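PDB 2C26: endoglucanase from Clostridium thermocellum, which probably hydrolyses cellulose as a whole enzyme, the present piece being a non-catalytic part with a PKD domain and a second calcium-binding beta-sandwich domain. Local coordinates for residues S174-A179 against G241-Y246; P183-H188 against W227-G232. All coordinates share one frame; numbering follows the deposited sequence.

Interaction 1 (S174-A179 against G241-Y246)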
# COMPACT_ATOMS: atom_id res chain seq x y z
N SER A 174 -9.34 4.09 20.86
CA SER A 174 -10.15 5.31 20.88
C SER A 174 -9.99 6.04 22.22
O SER A 174 -9.52 5.46 23.20
CB SER A 174 -11.62 4.96 20.66
OG SER A 174 -12.09 4.13 21.71
N GLY A 175 -10.39 7.32 22.24
CA GLY A 175 -10.33 8.15 23.45
C GLY A 175 -8.95 8.43 24.03
O GLY A 175 -8.82 8.73 25.22
N ALA A 176 -7.91 8.32 23.19
CA ALA A 176 -6.53 8.49 23.64
C ALA A 176 -6.06 9.94 23.45
O ALA A 176 -6.47 10.59 22.48
CB ALA A 176 -5.62 7.52 22.89
N PRO A 177 -5.21 10.45 24.37
CA PRO A 177 -4.73 11.83 24.24
C PRO A 177 -3.65 12.00 23.16
O PRO A 177 -2.61 12.62 23.41
CB PRO A 177 -4.14 12.12 25.62
CG PRO A 177 -3.67 10.78 26.10
CD PRO A 177 -4.67 9.79 25.57
N ILE A 178 -3.91 11.47 21.96
CA ILE A 178 -2.94 11.53 20.87
C ILE A 178 -3.34 12.44 19.69
O ILE A 178 -4.52 12.60 19.38
CB ILE A 178 -2.48 10.13 20.41
CG1 ILE A 178 -3.64 9.16 20.29
CG2 ILE A 178 -1.53 9.56 21.44
CD1 ILE A 178 -3.22 7.69 20.18
N ALA A 179 -2.33 13.05 19.07
CA ALA A 179 -2.53 13.94 17.93
C ALA A 179 -2.18 13.25 16.62
O ALA A 179 -2.84 13.46 15.59
CB ALA A 179 -1.70 15.20 18.09
N GLY A 241 -3.03 11.33 30.12
CA GLY A 241 -3.79 10.09 29.94
C GLY A 241 -2.94 8.85 29.80
O GLY A 241 -1.74 8.92 29.57
N GLU A 242 -3.58 7.69 29.95
CA GLU A 242 -2.92 6.41 29.76
C GLU A 242 -3.63 5.64 28.65
O GLU A 242 -4.86 5.48 28.66
CB GLU A 242 -2.88 5.61 31.07
CG GLU A 242 -2.09 4.29 30.99
CD GLU A 242 -1.99 3.56 32.32
OE1 GLU A 242 -2.94 3.63 33.13
OE2 GLU A 242 -0.96 2.89 32.56
N PHE A 243 -2.85 5.19 27.67
CA PHE A 243 -3.37 4.46 26.52
C PHE A 243 -2.46 3.30 26.14
O PHE A 243 -1.25 3.34 26.43
CB PHE A 243 -3.63 5.40 25.32
CG PHE A 243 -2.40 6.13 24.83
CD1 PHE A 243 -1.95 7.28 25.48
CD2 PHE A 243 -1.72 5.70 23.70
CE1 PHE A 243 -0.82 7.98 25.02
CE2 PHE A 243 -0.59 6.38 23.23
CZ PHE A 243 -0.14 7.52 23.89
N THR A 244 -3.03 2.28 25.51
CA THR A 244 -2.28 1.10 25.11
C THR A 244 -2.38 0.88 23.61
O THR A 244 -3.47 0.81 23.04
CB THR A 244 -2.73 -0.16 25.88
OG1 THR A 244 -2.47 0.02 27.28
CG2 THR A 244 -1.99 -1.41 25.39
N ILE A 245 -1.21 0.77 22.97
CA ILE A 245 -1.10 0.47 21.56
C ILE A 245 -0.52 -0.94 21.42
O ILE A 245 0.38 -1.32 22.17
CB ILE A 245 -0.20 1.52 20.84
CG1 ILE A 245 -0.95 2.85 20.69
CG2 ILE A 245 0.28 1.01 19.47
CD1 ILE A 245 -0.05 4.05 20.61
N TYR A 246 -1.06 -1.70 20.48
CA TYR A 246 -0.54 -3.03 20.17
C TYR A 246 0.18 -3.01 18.82
O TYR A 246 -0.30 -2.42 17.85
CB TYR A 246 -1.65 -4.07 20.18
CG TYR A 246 -2.28 -4.30 21.53
CD1 TYR A 246 -3.31 -3.49 21.99
CD2 TYR A 246 -1.84 -5.34 22.36
CE1 TYR A 246 -3.88 -3.69 23.23
CE2 TYR A 246 -2.41 -5.56 23.59
CZ TYR A 246 -3.43 -4.72 24.02
OH TYR A 246 -4.01 -4.92 25.25
O HOH W 1 -6.68 6.99 27.12
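Ala-176, Pro-177 and Ile-178 line one side of the Phe-243 ring from its root to its far end. Ala-176 meets the root of the ring, with its CB 3.8 Å from Phe-243 CB. Pro-177 follows, with CD 3.7 Å from Phe-243 CD1. Ile-178 reaches the far end through its gamma methyl, and CG2 lies 3.5 Å from Phe-243 CZ. All three approach the ring obliquely. Phe-243 holds CG between its backbone N and carbonyl carbon (chi1 59°), which turns the ring toward the 174-179 segment. Ile-178 carries CG1 in the same kind of position (chi1 44°), and this leaves CG2 beside its own N, facing the ring end. Within the 241-246 strand, Ile-245 CD1 abuts the ring edge. Pro-177 CG also rests 3.9 Å from Gly-241 CA, close enough that a side chain on this glycine would clash with the proline. This is the tight, apolar part of the contact. Val-142 and Ser-144 of strand 137-145 also touch the Phe-243 side chain.

The solvent side is looser and polar. A water bridges the two segments, between Gly-175 and Glu-242. It donates to Glu-242 O at 2.8 Å and, weakly, to Gly-175 O at 3.3 Å. Both residues are exposed, and Glu-242 points away from the 174-179 segment. The direct contacts between the segments are apolar; the water adds a polar link at the open side.

Pro-177 is the centre of an inverse gamma turn, with a weak bond from Ile-178 N to Ala-176 O at 2.8 Å. The turn leads into strand 178-187, where Ile-178 also packs on Val-235. Strands 178-187 and 241-251 belong to different sheets. The arrangement is that of a beta sandwich, with an aromatic side chain of one sheet packed against the chain that enters the other.

Interaction 2 (P183-H188 against W227-G232)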
# COMPACT_ATOMS: atom_id res chain seq x y z
N PRO A 183 4.99 5.29 12.09
CA PRO A 183 6.17 4.44 11.99
C PRO A 183 7.31 5.25 11.36
O PRO A 183 7.07 6.15 10.56
CB PRO A 183 5.72 3.33 11.04
CG PRO A 183 4.58 3.95 10.26
CD PRO A 183 3.88 4.80 11.26
N TYR A 184 8.55 4.95 11.76
CA TYR A 184 9.70 5.65 11.22
C TYR A 184 10.89 4.74 11.01
O TYR A 184 10.99 3.66 11.58
CB TYR A 184 10.06 6.88 12.08
CG TYR A 184 10.61 6.54 13.46
CD1 TYR A 184 11.98 6.34 13.67
CD2 TYR A 184 9.76 6.45 14.56
CE1 TYR A 184 12.48 6.04 14.94
CE2 TYR A 184 10.24 6.15 15.82
CZ TYR A 184 11.59 5.94 16.01
OH TYR A 184 12.04 5.65 17.28
N ILE A 185 11.79 5.19 10.14
CA ILE A 185 13.10 4.59 10.01
C ILE A 185 14.13 5.72 9.99
O ILE A 185 13.98 6.69 9.26
CB ILE A 185 13.23 3.61 8.81
CG1 ILE A 185 14.62 2.97 8.78
CG2 ILE A 185 12.93 4.31 7.47
CD1 ILE A 185 14.70 1.64 9.50
N MET A 186 15.13 5.61 10.85
CA MET A 186 16.10 6.68 11.06
C MET A 186 17.55 6.17 10.98
O MET A 186 18.16 5.80 12.00
CB MET A 186 15.81 7.39 12.40
CG MET A 186 16.75 8.56 12.76
SD MET A 186 16.22 9.40 14.27
CE MET A 186 16.42 8.12 15.50
N PRO A 187 18.10 6.10 9.74
CA PRO A 187 19.53 5.91 9.49
C PRO A 187 20.33 7.09 10.05
O PRO A 187 19.83 8.21 10.09
CB PRO A 187 19.64 5.92 7.96
CG PRO A 187 18.27 5.69 7.46
CD PRO A 187 17.33 6.21 8.48
N HIS A 188 21.54 6.82 10.49
CA HIS A 188 22.38 7.84 11.09
C HIS A 188 23.82 7.37 10.94
O HIS A 188 24.06 6.16 10.82
CB HIS A 188 21.99 8.05 12.58
CG HIS A 188 22.06 6.79 13.40
ND1 HIS A 188 23.21 6.38 14.03
CD2 HIS A 188 21.12 5.85 13.68
CE1 HIS A 188 22.99 5.24 14.66
NE2 HIS A 188 21.73 4.89 14.46
N TRP A 227 25.06 2.67 7.00
CA TRP A 227 24.63 3.41 8.20
C TRP A 227 23.70 2.57 9.08
O TRP A 227 22.76 1.93 8.57
CB TRP A 227 23.91 4.71 7.81
CG TRP A 227 24.79 5.79 7.26
CD1 TRP A 227 26.07 5.67 6.79
CD2 TRP A 227 24.44 7.17 7.11
NE1 TRP A 227 26.54 6.89 6.35
CE2 TRP A 227 25.55 7.83 6.54
CE3 TRP A 227 23.29 7.91 7.40
CZ2 TRP A 227 25.55 9.20 6.26
CZ3 TRP A 227 23.29 9.29 7.12
CH2 TRP A 227 24.41 9.91 6.56
N PRO A 228 23.97 2.56 10.40
CA PRO A 228 23.08 1.93 11.38
C PRO A 228 21.71 2.62 11.36
O PRO A 228 21.62 3.78 10.97
CB PRO A 228 23.80 2.15 12.71
CG PRO A 228 24.78 3.25 12.45
CD PRO A 228 25.18 3.12 11.04
N GLN A 229 20.67 1.90 11.74
CA GLN A 229 19.31 2.41 11.61
C GLN A 229 18.53 2.22 12.89
O GLN A 229 18.64 1.18 13.53
CB GLN A 229 18.58 1.70 10.47
CG GLN A 229 19.25 1.79 9.10
CD GLN A 229 18.67 0.76 8.14
OE1 GLN A 229 17.88 -0.10 8.54
NE2 GLN A 229 19.06 0.83 6.89
N GLN A 230 17.74 3.22 13.25
CA GLN A 230 16.73 3.05 14.26
C GLN A 230 15.39 2.93 13.56
O GLN A 230 15.05 3.74 12.70
CB GLN A 230 16.69 4.23 15.22
CG GLN A 230 15.72 4.03 16.38
CD GLN A 230 15.73 5.20 17.32
OE1 GLN A 230 14.74 5.92 17.45
NE2 GLN A 230 16.86 5.43 17.97
N MET A 231 14.64 1.89 13.93
CA MET A 231 13.30 1.67 13.43
C MET A 231 12.35 1.77 14.62
O MET A 231 12.66 1.27 15.69
CB MET A 231 13.22 0.28 12.79
CG MET A 231 11.90 -0.01 12.07
SD MET A 231 11.72 -1.75 11.58
CE MET A 231 11.21 -2.44 13.12
N GLY A 232 11.21 2.42 14.44
CA GLY A 232 10.23 2.47 15.52
C GLY A 232 8.90 3.09 15.17
O GLY A 232 8.60 3.35 14.01
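Tyr-184 lays its ring over the backbone of Gly-232 and gives its hydroxyl to Gln-230. Its CG lies between the backbone N and the carbonyl carbon (chi1 68°), which swings the ring over the neighbouring strand. Gly-232 CA makes a CH-pi contact, 4.0 Å from the ring centroid of Tyr-184. The OH donates to Gln-230 OE1 at 2.7 Å, 20° out of the amide carbonyl plane. Met-186 lies alongside Gln-230, and its bent end brings CE to 3.4 Å from OE1. His-188 crosses Pro-228 at about a right angle. The carbonyl O of Pro-228 sits over the rim of one imidazole face, and Pro-228 CG lies 3.5 Å from His-188 CE1. On the other side of the sheet Ile-185 CD1 meets Met-231 CB at 3.9 Å.

The antiparallel backbones set these positions. Tyr-184 pairs with Gly-232 and Met-186 with Gln-230 as hydrogen-bonded pairs, each through two bonds. Met-186 N to Gln-230 O is the shortest, at 2.6 Å. His-188 N adds a bond to Pro-228 O at 3.1 Å beyond the last pair.

Farther out, Asp-155 accepts from Gln-230 NE2, which fixes the amide for Tyr-184. Trp-197 stacks on Tyr-184 and Trp-192 on His-188. Both ends of the buried Gln-230 amide are thus engaged: its oxygen accepts a hydrogen bond from the tyrosine hydroxyl and its nitrogen meets a carboxylate, which would probably polarise the amide toward its oxygen.

How the interactions relate
Interactions 1 and 2 lie 24 Å apart, centre to centre, in the same beta-sandwich domain. Both use strand 178-187: interaction 1 at its start, interaction 2 at its end. Interaction 2 joins this strand to its neighbour 229-238 within one sheet. Interaction 1 instead reaches strand 241-251 of the other sheet. Strands 229-238 and 241-251 follow each other in the chain, so one passage of chain serves both contacts. Along the sequence interaction 2 is nested inside the loop that interaction 1 closes. Strand 178-187 is paired with 229-238 in its own sheet, and near its start the chain also packs on a strand of the facing sheet.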